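Putative LacI-family transcriptional regulator (Bacteroides fragilis, PDB 3GBV) is a putative transcriptional regulator of the LacI family that probably senses a small effector through a periplasmic-binding-protein-like domain to control gene expression. Local coordinates at residues 9-14 / 41-46; 15-20 / 47-52; 21-26 / 250-255; 71-76 / 93-98; 108-113 / 273-278. All coordinates share one frame; numbering follows the deposited sequence.

Interaction 1 (9-14 / 41-46); sequences YTFACL and FNISAN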
# COMPACT_ATOMS: atom_id res chain seq x y z
N TYR A 9 30.83 3.55 -15.43
CA TYR A 9 29.64 4.38 -15.51
C TYR A 9 29.47 5.04 -14.15
O TYR A 9 29.51 4.37 -13.12
CB TYR A 9 28.41 3.54 -15.84
CG TYR A 9 28.26 3.22 -17.30
CD1 TYR A 9 27.96 4.22 -18.23
CD2 TYR A 9 28.40 1.91 -17.76
CE1 TYR A 9 27.82 3.91 -19.59
CE2 TYR A 9 28.27 1.60 -19.11
CZ TYR A 9 27.97 2.60 -20.02
OH TYR A 9 27.85 2.27 -21.36
N THR A 10 29.30 6.36 -14.16
CA THR A 10 29.14 7.11 -12.92
C THR A 10 27.85 7.92 -12.90
O THR A 10 27.63 8.77 -13.76
CB THR A 10 30.35 8.06 -12.71
OG1 THR A 10 31.56 7.31 -12.78
CG2 THR A 10 30.26 8.74 -11.35
N PHE A 11 26.99 7.63 -11.93
CA PHE A 11 25.73 8.34 -11.79
C PHE A 11 25.79 9.21 -10.56
O PHE A 11 25.90 8.71 -9.44
CB PHE A 11 24.56 7.36 -11.65
CG PHE A 11 24.45 6.37 -12.78
CD1 PHE A 11 24.53 6.79 -14.11
CD2 PHE A 11 24.24 5.02 -12.52
CE1 PHE A 11 24.39 5.88 -15.16
CE2 PHE A 11 24.10 4.10 -13.55
CZ PHE A 11 24.17 4.53 -14.88
N ALA A 12 25.73 10.53 -10.75
CA ALA A 12 25.79 11.45 -9.62
C ALA A 12 24.39 11.64 -9.04
O ALA A 12 23.46 12.02 -9.75
CB ALA A 12 26.36 12.79 -10.08
N CYS A 13 24.24 11.37 -7.74
CA CYS A 13 22.95 11.52 -7.08
C CYS A 13 23.01 12.69 -6.11
O CYS A 13 23.69 12.62 -5.08
CB CYS A 13 22.59 10.23 -6.33
SG CYS A 13 22.76 8.72 -7.33
N LEU A 14 22.31 13.77 -6.43
CA LEU A 14 22.32 14.96 -5.59
C LEU A 14 21.07 15.02 -4.72
O LEU A 14 19.96 15.20 -5.21
CB LEU A 14 22.42 16.20 -6.48
CG LEU A 14 22.74 17.54 -5.82
CD1 LEU A 14 24.06 17.45 -5.07
CD2 LEU A 14 22.79 18.64 -6.90
N PHE A 41 27.48 -4.42 -14.99
CA PHE A 41 27.79 -3.35 -15.93
C PHE A 41 28.72 -2.33 -15.31
O PHE A 41 28.93 -1.25 -15.86
CB PHE A 41 26.50 -2.70 -16.39
CG PHE A 41 25.50 -3.69 -16.89
CD1 PHE A 41 25.77 -4.46 -18.02
CD2 PHE A 41 24.33 -3.93 -16.18
CE1 PHE A 41 24.89 -5.45 -18.44
CE2 PHE A 41 23.45 -4.93 -16.59
CZ PHE A 41 23.73 -5.69 -17.72
N ASN A 42 29.26 -2.68 -14.15
CA ASN A 42 30.19 -1.82 -13.43
C ASN A 42 29.77 -0.36 -13.42
O ASN A 42 30.28 0.45 -14.21
CB ASN A 42 31.58 -1.97 -14.04
CG ASN A 42 32.04 -3.42 -14.08
OD1 ASN A 42 32.14 -4.09 -13.04
ND2 ASN A 42 32.32 -3.92 -15.29
N ILE A 43 28.83 -0.03 -12.54
CA ILE A 43 28.33 1.33 -12.38
C ILE A 43 28.59 1.78 -10.96
O ILE A 43 28.67 0.95 -10.05
CB ILE A 43 26.81 1.41 -12.63
CG1 ILE A 43 26.08 0.50 -11.63
CG2 ILE A 43 26.48 1.01 -14.06
CD1 ILE A 43 24.58 0.65 -11.64
N SER A 44 28.72 3.08 -10.75
CA SER A 44 28.94 3.61 -9.42
C SER A 44 28.10 4.85 -9.19
O SER A 44 28.04 5.76 -10.02
CB SER A 44 30.43 3.93 -9.19
OG SER A 44 30.91 4.92 -10.07
N ALA A 45 27.41 4.87 -8.06
CA ALA A 45 26.56 5.98 -7.70
C ALA A 45 27.33 6.89 -6.76
O ALA A 45 27.69 6.49 -5.65
CB ALA A 45 25.31 5.48 -7.03
N ASN A 46 27.58 8.12 -7.21
CA ASN A 46 28.29 9.08 -6.39
C ASN A 46 27.30 10.02 -5.72
O ASN A 46 26.80 10.97 -6.33
CB ASN A 46 29.30 9.87 -7.23
CG ASN A 46 30.01 10.93 -6.42
OD1 ASN A 46 30.34 10.71 -5.26
ND2 ASN A 46 30.25 12.08 -7.04

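Interaction 2 (15-20 / 47-52); sequences LPKHLE and ITHYDP. With EDO (1,2-ethanediol), chain C.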
# COMPACT_ATOMS: atom_id res chain seq x y z
N LEU A 15 21.27 14.85 -3.42
CA LEU A 15 20.18 14.85 -2.46
C LEU A 15 20.44 15.85 -1.34
O LEU A 15 21.58 16.23 -1.08
CB LEU A 15 20.02 13.46 -1.84
CG LEU A 15 19.88 12.25 -2.77
CD1 LEU A 15 20.03 10.97 -1.96
CD2 LEU A 15 18.54 12.29 -3.47
N PRO A 16 19.37 16.31 -0.66
CA PRO A 16 19.50 17.27 0.44
C PRO A 16 20.25 16.66 1.63
O PRO A 16 20.01 15.50 1.98
CB PRO A 16 18.05 17.58 0.81
CG PRO A 16 17.30 17.35 -0.47
CD PRO A 16 17.95 16.09 -1.00
N LYS A 17 21.15 17.43 2.24
CA LYS A 17 21.87 16.94 3.41
C LYS A 17 20.81 16.53 4.41
O LYS A 17 19.73 17.13 4.48
CB LYS A 17 22.75 18.05 4.01
CG LYS A 17 24.03 18.37 3.23
CD LYS A 17 24.73 19.61 3.79
CE LYS A 17 25.98 19.98 3.00
NZ LYS A 17 26.48 21.35 3.35
N HIS A 18 21.10 15.50 5.20
CA HIS A 18 20.15 15.01 6.19
C HIS A 18 20.85 14.13 7.22
O HIS A 18 22.04 13.83 7.10
CB HIS A 18 19.06 14.20 5.49
CG HIS A 18 19.56 12.96 4.81
ND1 HIS A 18 20.23 12.99 3.61
CD2 HIS A 18 19.53 11.66 5.20
CE1 HIS A 18 20.59 11.76 3.28
NE2 HIS A 18 20.18 10.94 4.23
N LEU A 19 20.11 13.71 8.25
CA LEU A 19 20.64 12.84 9.29
C LEU A 19 20.14 11.43 9.01
O LEU A 19 19.04 11.26 8.48
CB LEU A 19 20.13 13.27 10.67
CG LEU A 19 20.34 14.72 11.11
CD1 LEU A 19 19.66 14.95 12.46
CD2 LEU A 19 21.82 15.02 11.20
N GLU A 20 20.94 10.42 9.35
CA GLU A 20 20.55 9.03 9.14
C GLU A 20 19.21 8.77 9.80
O GLU A 20 19.01 9.11 10.96
CB GLU A 20 21.61 8.09 9.73
CG GLU A 20 21.14 6.66 9.84
CD GLU A 20 22.28 5.68 10.10
OE1 GLU A 20 23.10 5.93 11.01
OE2 GLU A 20 22.35 4.66 9.38
N ILE A 47 27.02 9.74 -4.46
CA ILE A 47 26.08 10.54 -3.70
C ILE A 47 26.75 11.75 -3.07
O ILE A 47 27.76 11.63 -2.39
CB ILE A 47 25.46 9.71 -2.56
CG1 ILE A 47 24.81 8.45 -3.13
CG2 ILE A 47 24.45 10.56 -1.80
CD1 ILE A 47 24.24 7.52 -2.07
N THR A 48 26.20 12.93 -3.33
CA THR A 48 26.72 14.14 -2.72
C THR A 48 25.51 14.84 -2.15
O THR A 48 24.44 14.83 -2.75
CB THR A 48 27.43 15.09 -3.72
OG1 THR A 48 26.46 15.75 -4.54
CG2 THR A 48 28.40 14.33 -4.59
N HIS A 49 25.69 15.43 -0.98
CA HIS A 49 24.61 16.14 -0.32
C HIS A 49 24.81 17.63 -0.50
O HIS A 49 25.94 18.10 -0.62
CB HIS A 49 24.60 15.78 1.15
CG HIS A 49 24.49 14.31 1.39
ND1 HIS A 49 23.31 13.62 1.20
CD2 HIS A 49 25.42 13.39 1.72
CE1 HIS A 49 23.52 12.33 1.41
NE2 HIS A 49 24.79 12.17 1.73
N TYR A 50 23.71 18.37 -0.52
CA TYR A 50 23.79 19.80 -0.73
C TYR A 50 22.98 20.59 0.28
O TYR A 50 22.02 20.08 0.86
CB TYR A 50 23.29 20.13 -2.14
CG TYR A 50 21.80 19.95 -2.34
CD1 TYR A 50 20.90 20.95 -1.96
CD2 TYR A 50 21.29 18.80 -2.96
CE1 TYR A 50 19.53 20.81 -2.20
CE2 TYR A 50 19.92 18.66 -3.20
CZ TYR A 50 19.05 19.67 -2.83
OH TYR A 50 17.70 19.56 -3.11
N ASP A 51 23.38 21.84 0.50
CA ASP A 51 22.66 22.72 1.41
C ASP A 51 21.53 23.22 0.53
O ASP A 51 21.77 23.87 -0.48
CB ASP A 51 23.54 23.89 1.85
CG ASP A 51 22.93 24.67 2.99
OD1 ASP A 51 21.68 24.74 3.06
OD2 ASP A 51 23.69 25.22 3.82
N PRO A 52 20.28 22.92 0.90
CA PRO A 52 19.14 23.35 0.09
C PRO A 52 18.77 24.83 0.17
O PRO A 52 18.07 25.34 -0.70
CB PRO A 52 17.99 22.47 0.61
CG PRO A 52 18.67 21.38 1.42
CD PRO A 52 19.84 22.09 2.03
C1 EDO C . 17.95 22.58 -5.05
O1 EDO C . 16.59 22.73 -5.47
C2 EDO C . 18.33 23.73 -4.12
O2 EDO C . 17.46 23.75 -2.98

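Interaction 3 (21-26 / 250-255); sequences GEYWTD and IAQQPE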
# COMPACT_ATOMS: atom_id res chain seq x y z
N GLY A 21 18.28 8.17 9.05
CA GLY A 21 16.96 7.90 9.60
C GLY A 21 15.91 8.85 9.04
O GLY A 21 14.71 8.64 9.21
N GLU A 22 16.36 9.92 8.38
CA GLU A 22 15.41 10.86 7.79
C GLU A 22 14.94 10.27 6.47
O GLU A 22 15.39 9.20 6.07
CB GLU A 22 16.04 12.24 7.61
CG GLU A 22 16.21 12.99 8.93
CD GLU A 22 16.68 14.43 8.76
OE1 GLU A 22 17.77 14.66 8.19
OE2 GLU A 22 15.95 15.35 9.21
N TYR A 23 14.03 10.96 5.79
CA TYR A 23 13.48 10.46 4.54
C TYR A 23 14.46 9.91 3.51
O TYR A 23 14.26 8.82 2.99
CB TYR A 23 12.63 11.53 3.86
CG TYR A 23 12.01 11.02 2.59
CD1 TYR A 23 10.91 10.16 2.62
CD2 TYR A 23 12.56 11.34 1.34
CE1 TYR A 23 10.38 9.63 1.45
CE2 TYR A 23 12.04 10.82 0.17
CZ TYR A 23 10.95 9.96 0.23
OH TYR A 23 10.46 9.43 -0.94
N TRP A 24 15.52 10.66 3.22
CA TRP A 24 16.47 10.26 2.20
C TRP A 24 17.29 9.00 2.44
O TRP A 24 17.82 8.41 1.49
CB TRP A 24 17.38 11.45 1.89
CG TRP A 24 16.58 12.68 1.61
CD1 TRP A 24 16.37 13.74 2.46
CD2 TRP A 24 15.79 12.94 0.45
NE1 TRP A 24 15.49 14.63 1.90
CE2 TRP A 24 15.12 14.16 0.66
CE3 TRP A 24 15.58 12.25 -0.75
CZ2 TRP A 24 14.25 14.72 -0.29
CZ3 TRP A 24 14.72 12.80 -1.69
CH2 TRP A 24 14.07 14.02 -1.46
N THR A 25 17.38 8.57 3.69
CA THR A 25 18.14 7.36 3.98
C THR A 25 17.58 6.16 3.20
O THR A 25 18.33 5.30 2.73
CB THR A 25 18.11 7.07 5.49
OG1 THR A 25 18.78 8.14 6.18
CG2 THR A 25 18.82 5.77 5.80
N ASP A 26 16.27 6.11 3.03
CA ASP A 26 15.65 5.01 2.30
C ASP A 26 15.90 5.12 0.79
O ASP A 26 16.17 4.11 0.13
CB ASP A 26 14.15 4.98 2.59
CG ASP A 26 13.85 4.43 3.97
OD1 ASP A 26 14.40 3.36 4.31
OD2 ASP A 26 13.05 5.05 4.71
N ILE A 250 1.12 8.47 5.12
CA ILE A 250 1.04 8.22 3.70
C ILE A 250 2.45 7.93 3.22
O ILE A 250 3.36 8.73 3.45
CB ILE A 250 0.46 9.42 2.95
CG1 ILE A 250 -1.00 9.63 3.41
CG2 ILE A 250 0.57 9.21 1.45
CD1 ILE A 250 -1.64 10.94 2.94
N ALA A 251 2.64 6.78 2.59
CA ALA A 251 3.96 6.40 2.10
C ALA A 251 4.06 6.52 0.59
O ALA A 251 3.04 6.53 -0.11
CB ALA A 251 4.28 4.97 2.54
N GLN A 252 5.28 6.59 0.08
CA GLN A 252 5.49 6.72 -1.36
C GLN A 252 6.61 5.81 -1.89
O GLN A 252 7.08 5.99 -3.02
CB GLN A 252 5.81 8.17 -1.70
CG GLN A 252 7.04 8.67 -0.98
CD GLN A 252 7.33 10.11 -1.25
OE1 GLN A 252 7.55 10.88 -0.32
NE2 GLN A 252 7.34 10.50 -2.51
N GLN A 253 7.02 4.85 -1.08
CA GLN A 253 8.08 3.91 -1.46
C GLN A 253 9.37 4.60 -1.92
O GLN A 253 9.72 4.56 -3.11
CB GLN A 253 7.57 2.96 -2.55
CG GLN A 253 6.54 1.96 -2.04
CD GLN A 253 5.91 1.17 -3.16
OE1 GLN A 253 6.60 0.66 -4.05
NE2 GLN A 253 4.60 1.04 -3.11
N PRO A 254 10.08 5.24 -0.98
CA PRO A 254 11.34 5.93 -1.31
C PRO A 254 12.41 4.96 -1.80
O PRO A 254 13.19 5.30 -2.70
CB PRO A 254 11.72 6.60 0.01
CG PRO A 254 11.05 5.73 1.06
CD PRO A 254 9.72 5.43 0.43
N GLU A 255 12.44 3.76 -1.23
CA GLU A 255 13.43 2.75 -1.65
C GLU A 255 13.34 2.53 -3.16
O GLU A 255 14.34 2.59 -3.87
CB GLU A 255 13.21 1.41 -0.93
CG GLU A 255 13.14 1.46 0.60
CD GLU A 255 11.77 1.92 1.14
OE1 GLU A 255 10.83 2.12 0.34
OE2 GLU A 255 11.64 2.07 2.38

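Interaction 4 (71-76 / 93-98); sequences DGVMFA and LGIPYI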
# COMPACT_ATOMS: atom_id res chain seq x y z
N ASP A 71 27.97 10.48 -16.16
CA ASP A 71 27.20 9.93 -17.28
C ASP A 71 25.74 10.27 -17.11
O ASP A 71 25.04 10.58 -18.07
CB ASP A 71 27.34 8.41 -17.32
CG ASP A 71 28.75 7.98 -17.56
OD1 ASP A 71 29.21 8.12 -18.72
OD2 ASP A 71 29.40 7.52 -16.60
N GLY A 72 25.28 10.18 -15.87
CA GLY A 72 23.90 10.48 -15.57
C GLY A 72 23.75 11.11 -14.20
O GLY A 72 24.63 11.02 -13.34
N VAL A 73 22.60 11.75 -13.99
CA VAL A 73 22.31 12.39 -12.73
C VAL A 73 20.87 12.18 -12.29
O VAL A 73 19.96 12.21 -13.11
CB VAL A 73 22.52 13.92 -12.83
CG1 VAL A 73 22.27 14.56 -11.47
CG2 VAL A 73 23.91 14.24 -13.35
N MSE A 74 20.68 11.92 -11.00
CA MSE A 74 19.34 11.80 -10.44
C MSE A 74 19.42 12.95 -9.43
O MSE A 74 20.48 13.16 -8.81
CB MSE A 74 19.11 10.44 -9.77
CG MSE A 74 20.01 10.11 -8.59
SE MSE A 74 19.06 10.41 -6.88
CE MSE A 74 19.72 12.21 -6.36
N PHE A 75 18.35 13.70 -9.28
CA PHE A 75 18.39 14.85 -8.40
C PHE A 75 17.06 15.15 -7.73
O PHE A 75 16.02 15.17 -8.39
CB PHE A 75 18.88 16.05 -9.23
CG PHE A 75 18.66 17.40 -8.59
CD1 PHE A 75 19.10 17.67 -7.29
CD2 PHE A 75 18.04 18.42 -9.31
CE1 PHE A 75 18.94 18.95 -6.73
CE2 PHE A 75 17.87 19.69 -8.77
CZ PHE A 75 18.32 19.96 -7.47
N ALA A 76 17.09 15.37 -6.42
CA ALA A 76 15.90 15.69 -5.65
C ALA A 76 15.92 17.19 -5.38
O ALA A 76 16.71 17.67 -4.57
CB ALA A 76 15.91 14.94 -4.34
N LEU A 93 25.52 20.05 -21.63
CA LEU A 93 26.55 19.03 -21.69
C LEU A 93 26.03 17.69 -22.19
O LEU A 93 26.79 16.74 -22.37
CB LEU A 93 27.19 18.84 -20.31
CG LEU A 93 28.04 20.00 -19.80
CD1 LEU A 93 28.44 19.75 -18.35
CD2 LEU A 93 29.27 20.14 -20.69
N GLY A 94 24.72 17.61 -22.40
CA GLY A 94 24.13 16.36 -22.86
C GLY A 94 24.11 15.30 -21.77
O GLY A 94 24.13 14.10 -22.06
N ILE A 95 24.07 15.74 -20.51
CA ILE A 95 24.04 14.81 -19.39
C ILE A 95 22.60 14.63 -18.93
O ILE A 95 22.00 15.52 -18.33
CB ILE A 95 24.89 15.33 -18.20
CG1 ILE A 95 26.34 15.54 -18.65
CG2 ILE A 95 24.86 14.35 -17.05
CD1 ILE A 95 27.24 16.15 -17.60
N PRO A 96 22.00 13.46 -19.22
CA PRO A 96 20.62 13.19 -18.82
C PRO A 96 20.44 13.22 -17.31
O PRO A 96 21.31 12.75 -16.56
CB PRO A 96 20.36 11.80 -19.39
CG PRO A 96 21.72 11.15 -19.25
CD PRO A 96 22.64 12.24 -19.76
N TYR A 97 19.32 13.77 -16.85
CA TYR A 97 19.05 13.83 -15.43
C TYR A 97 17.62 13.42 -15.07
O TYR A 97 16.68 13.61 -15.84
CB TYR A 97 19.36 15.22 -14.88
CG TYR A 97 18.53 16.34 -15.43
CD1 TYR A 97 17.34 16.72 -14.81
CD2 TYR A 97 18.97 17.10 -16.52
CE1 TYR A 97 16.62 17.82 -15.26
CE2 TYR A 97 18.25 18.21 -16.98
CZ TYR A 97 17.08 18.56 -16.34
OH TYR A 97 16.40 19.68 -16.75
N ILE A 98 17.50 12.85 -13.87
CA ILE A 98 16.23 12.37 -13.37
C ILE A 98 15.78 13.12 -12.11
O ILE A 98 16.57 13.32 -11.19
CB ILE A 98 16.31 10.86 -13.03
CG1 ILE A 98 16.56 10.06 -14.31
CG2 ILE A 98 15.04 10.41 -12.32
CD1 ILE A 98 16.80 8.61 -14.07

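Interaction 5 (108-113 / 273-278); sequences PPLAFF and KEVACT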
# COMPACT_ATOMS: atom_id res chain seq x y z
N PRO A 108 11.94 20.20 -17.78
CA PRO A 108 11.68 18.76 -17.87
C PRO A 108 12.93 17.89 -17.89
O PRO A 108 13.91 18.19 -18.58
CB PRO A 108 10.85 18.63 -19.15
CG PRO A 108 11.29 19.79 -19.97
CD PRO A 108 11.37 20.90 -18.95
N PRO A 109 12.91 16.79 -17.10
CA PRO A 109 14.02 15.85 -17.00
C PRO A 109 13.82 14.70 -17.97
O PRO A 109 12.90 14.72 -18.80
CB PRO A 109 13.89 15.36 -15.57
CG PRO A 109 12.39 15.19 -15.48
CD PRO A 109 11.87 16.48 -16.10
N LEU A 110 14.68 13.69 -17.86
CA LEU A 110 14.58 12.51 -18.70
C LEU A 110 13.44 11.69 -18.13
O LEU A 110 12.66 11.10 -18.87
CB LEU A 110 15.87 11.70 -18.64
CG LEU A 110 15.76 10.24 -19.12
CD1 LEU A 110 15.54 10.19 -20.63
CD2 LEU A 110 17.03 9.50 -18.75
N ALA A 111 13.36 11.67 -16.79
CA ALA A 111 12.34 10.92 -16.08
C ALA A 111 12.11 11.46 -14.66
O ALA A 111 12.99 12.08 -14.06
CB ALA A 111 12.73 9.45 -16.02
N PHE A 112 10.91 11.20 -14.13
CA PHE A 112 10.52 11.65 -12.80
C PHE A 112 9.91 10.51 -12.02
O PHE A 112 9.13 9.72 -12.55
CB PHE A 112 9.49 12.79 -12.89
CG PHE A 112 8.81 13.10 -11.57
CD1 PHE A 112 9.49 13.77 -10.56
CD2 PHE A 112 7.49 12.72 -11.34
CE1 PHE A 112 8.87 14.05 -9.34
CE2 PHE A 112 6.86 12.99 -10.13
CZ PHE A 112 7.54 13.66 -9.13
N PHE A 113 10.28 10.44 -10.74
CA PHE A 113 9.78 9.41 -9.83
C PHE A 113 9.34 10.14 -8.58
O PHE A 113 10.15 10.79 -7.90
CB PHE A 113 10.87 8.40 -9.49
CG PHE A 113 11.26 7.50 -10.63
CD1 PHE A 113 10.52 6.36 -10.90
CD2 PHE A 113 12.33 7.82 -11.45
CE1 PHE A 113 10.85 5.55 -11.98
CE2 PHE A 113 12.67 7.02 -12.53
CZ PHE A 113 11.92 5.88 -12.80
N LYS A 273 17.72 1.81 -23.98
CA LYS A 273 16.28 1.56 -23.97
C LYS A 273 15.45 2.83 -23.92
O LYS A 273 15.97 3.92 -23.64
CB LYS A 273 15.89 0.70 -22.77
CG LYS A 273 16.22 -0.78 -22.86
CD LYS A 273 15.81 -1.46 -21.56
CE LYS A 273 16.04 -2.97 -21.60
NZ LYS A 273 15.16 -3.64 -22.59
N GLU A 274 14.16 2.68 -24.16
CA GLU A 274 13.21 3.79 -24.13
C GLU A 274 12.74 3.83 -22.67
O GLU A 274 12.65 2.79 -22.02
CB GLU A 274 12.03 3.48 -25.05
CG GLU A 274 11.33 4.69 -25.63
CD GLU A 274 12.20 5.44 -26.62
OE1 GLU A 274 12.72 4.79 -27.56
OE2 GLU A 274 12.36 6.67 -26.48
N VAL A 275 12.46 5.03 -22.15
CA VAL A 275 11.99 5.15 -20.77
C VAL A 275 10.90 6.22 -20.61
O VAL A 275 10.96 7.28 -21.23
CB VAL A 275 13.16 5.48 -19.80
CG1 VAL A 275 14.19 4.37 -19.82
CG2 VAL A 275 13.80 6.80 -20.18
N ALA A 276 9.91 5.93 -19.77
CA ALA A 276 8.81 6.86 -19.53
C ALA A 276 9.29 8.04 -18.70
O ALA A 276 10.09 7.88 -17.78
CB ALA A 276 7.67 6.15 -18.80
N CYS A 277 8.81 9.24 -19.02
CA CYS A 277 9.23 10.42 -18.28
C CYS A 277 8.55 10.51 -16.92
O CYS A 277 9.22 10.73 -15.91
CB CYS A 277 8.93 11.68 -19.08
SG CYS A 277 9.62 13.17 -18.31
N THR A 278 7.24 10.32 -16.87
CA THR A 278 6.52 10.41 -15.61
C THR A 278 6.23 9.05 -14.98
O THR A 278 5.58 8.19 -15.59
CB THR A 278 5.19 11.17 -15.76
OG1 THR A 278 4.33 10.44 -16.65
CG2 THR A 278 5.44 12.56 -16.32

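Interaction 1 (9-14 / 41-46)
The Tyr-9 ring turns an edge to the 41-46 segment. Its CD2 lies 3.7 Å from Phe-41 O, which sits in the plane of the ring. The Phe-11 ring meets Ile-43 instead. Its CE2 is 3.9 Å from Ile-43 CB, and the two side chains pass each other at a slant. Ile-43 CG2 also reaches Tyr-9 CB, at 3.6 Å. This methyl stands anti to the carbonyl carbon of Ile-43, beside its backbone N, which lets it touch both aromatic residues. Helix 254-270 covers the same face of the sheet, with Cys-266 and Leu-269 against Phe-11. The paired segments 9-14 and 43-46 run parallel, their axes 4.6 Å apart at closest and crossing at -22°. Their strands are joined through helix 23-37 in a beta-alpha-beta unit of the periplasmic-binding-protein fold, and strand 43-50 is an outermost strand of the sheet. Ser-44 N donates to Tyr-9 O at 2.8 Å, and Ser-44 OG adds a weak bond to the same oxygen. Phe-11 N then donates to Ser-44 O, and Asn-46 N to Phe-11 O. Cys-13 N donates to Asn-46 O at 2.9 Å, and the pairing runs on to Thr-48. At the other end the bond from Tyr-9 N to Asn-42 O is weak, at 3.4 Å. Thr-10 and Ser-44 share the opposite face, their hydroxyl oxygens OG1 and OG 3.7 Å apart. Back on the aromatic face, Cys-13 SG packs on Ala-45 CB, and Ile-31 of helix 23-37 touches both residues.

Interaction 2 (15-20 / 47-52)
Leu-15 O is approached by two groups of the 47-52 segment. Tyr-50 N donates a hydrogen bond to it at 3.1 Å, and His-49 CA makes a CH...O contact, also at 3.1 Å. Leu-15 N bonds to Thr-48 O, and Lys-17 N to Tyr-50 O. The Tyr-50 side chain starts away from Pro-16 but bends back to it. CG stands between the backbone N and the carbonyl carbon (chi1 70°), and one ring face comes to lie over Pro-16 CA, a CH-pi contact 4.0 Å from the ring centroid. The Tyr-50 hydroxyl is held by Ala-76 O and Thr-78 OG1. Segments 15-20 and 47-52 hold the C-terminal ends of strands 9-16 and 43-50, parallel strands of a beta-alpha-beta unit. In LacI-family relatives the effector cleft lies at such strand ends. A 1,2-ethanediol, probably from the crystallisation liquor, donates from O2 to Pro-52 O at 2.8 Å and is also bonded to the backbone N of Thr-78 and Val-79. The rings of His-18, in the loop, and His-49, in the strand, meet obliquely, with planes 74° apart and their CE1 atoms 3.5 Å from each other. His-18 ND1 is fixed by an in-plane bond of 3.0 Å to Pro-16 O. His-49 ND1 is buried by the contact, with no partner in the model. The extended Lys-17 chain crosses His-49, its CG 3.4 Å from His-49 CB.

Interaction 3 (21-26 / 250-255)
Asp-26 and Glu-255 bring the two backbones together, their CA atoms 5.1 Å apart. Glu-255 CA points its hydrogen at Asp-26 O, a CH...O contact of 3.5 Å. Both residues lie in the first turn of a helix. Gln-253 is the N-cap residue of the helix that begins at Pro-254. On the other segment the entry to the helix is tied by Gly-21 N, which donates to Thr-25 OG1 at 2.9 Å. Pro-254 fills the centre of the contact. Its CG packs on Asp-26 CB at 3.5 Å, and its CB lies 3.2 Å from Tyr-23 OH. Tyr-23 reaches that far because its CG is anti to the backbone N (chi1 -178°), which sends the ring across to the other segment. There it crosses the Gln-252 side chain at about a right angle, with OH 3.2 Å from Gln-252 CD. Tyr-23 CD2 lies over the centre of one face of the Trp-24 ring. The carboxylates of Asp-26 and Glu-255 lie side by side, their planes 47° apart. Asp-26 OD1 and Glu-255 OE2 are 3.6 Å apart, and their charges probably repel. Gln-252 lies beside a bound 1,2-ethanediol, probably from the crystallisation liquor, consistent with the cleft between the lobes. The 250-255 segment runs from strand 246-251 of one sheet into helix 254-270, which packs on the other sheet, and so connects the two lobes. Tyr-23 and Gln-252 both also touch Asp-232, which follows strand 227-231, and Trp-24 leans on Leu-15 and Pro-16 of strand 9-16.

Interaction 4 (71-76 / 93-98)
Val-73 pairs with Tyr-97, and Met-74 with Ile-98, in two strands of the parallel sheet of one lobe of the periplasmic-binding-protein fold. Helix 84-93 joins them in a beta-alpha-beta unit and ends in a Schellman motif at Gly-94. The tight part is the inner end. Phe-75 N donates to Ile-98 O at 2.6 Å. Ile-98 N donates to Val-73 O at 2.7 Å, and Tyr-97 CA adds a CH...O contact to that same oxygen. Val-73 N donates to Pro-96 O at 3.0 Å. The side chains here are buried. Val-73 CB faces Tyr-97 CB at 4.0 Å. On the other face Met-74, a selenomethionine, sets its CB 4.3 Å from Ile-98 CB, then bends at chi2 and chi3 and leads away toward strand 9-16. Helix 254-270 covers Ile-98 on this face. The Tyr-97 ring also leads away, and its OH bonds to Ala-107 O. The outer end is looser and partly exposed. Asp-71 turns its side chain away from the 93-98 segment, and its OD2 accepts a bond from Thr-10 N. Ile-95 stays closer: its CG2, anti to the backbone N, meets Val-73 CG2 at 3.8 Å. At this outer end Pro-96 lays its ring against a backbone carbonyl, with CD 3.4 Å from Asp-71 O.

Interaction 5 (108-113 / 273-278)
Leu-110 and Val-275 make the apolar part of this contact. Their side chains cross at about a right angle, with Leu-110 CD1 3.8 Å from Val-275 CG2. Next to them Ala-111 CB rests on Ala-276 O at 3.5 Å. Cys-277 extends its SG anti to the backbone N (chi1 -172°). This brings the sulfur alongside the 108-113 backbone, 3.7 Å from Pro-109 O and as far from Leu-110 O. Phe-112 N donates to Cys-277 O, though the modelled length of 2.5 Å is doubtfully short. Ala-111 CA also points at that oxygen. The bond belongs to a parallel bridge between Phe-112 and Thr-278, which the backbone bond of Phe-112 with Asn-279 completes. This is the edge of the parallel sheet of one lobe of the periplasmic-binding-protein fold, where strand 278-280, from late in the chain, lies beside strand 111-114. Further out, Asn-279 ties the two backbones. Its ND2 bonds to both Phe-112 O and Ala-276 O. His-268 of helix 254-270 also touches Leu-110. Strand 97-100 is the other neighbour of strand 111-114. Its Tyr-99 takes backbone bonds with Ala-111 and Phe-113 and packs on the side chain of Phe-112.

In the fold
Interactions 1, 2, 4 and 5 belong to one parallel six-stranded sheet, ordered 43-50, 9-16, 72-75, 97-100, 111-114, 278-280. Interactions 1 and 2 are successive parts of one strand pair, centres about 17 Å apart. Their segments alternate along the chain, and both close before interaction 4 opens. Interaction 4 lies about 11 Å from interactions 1 and 5, centre to centre. Interaction 3 stands off the sheet, about 14 Å from the centre of interaction 2. It brings the start of helix 23-37 to a late segment that leads from strand 246-251 of the other sheet into helix 254-270. Interactions 3 and 5 join early segments to late ones, as in periplasmic-binding-protein folds.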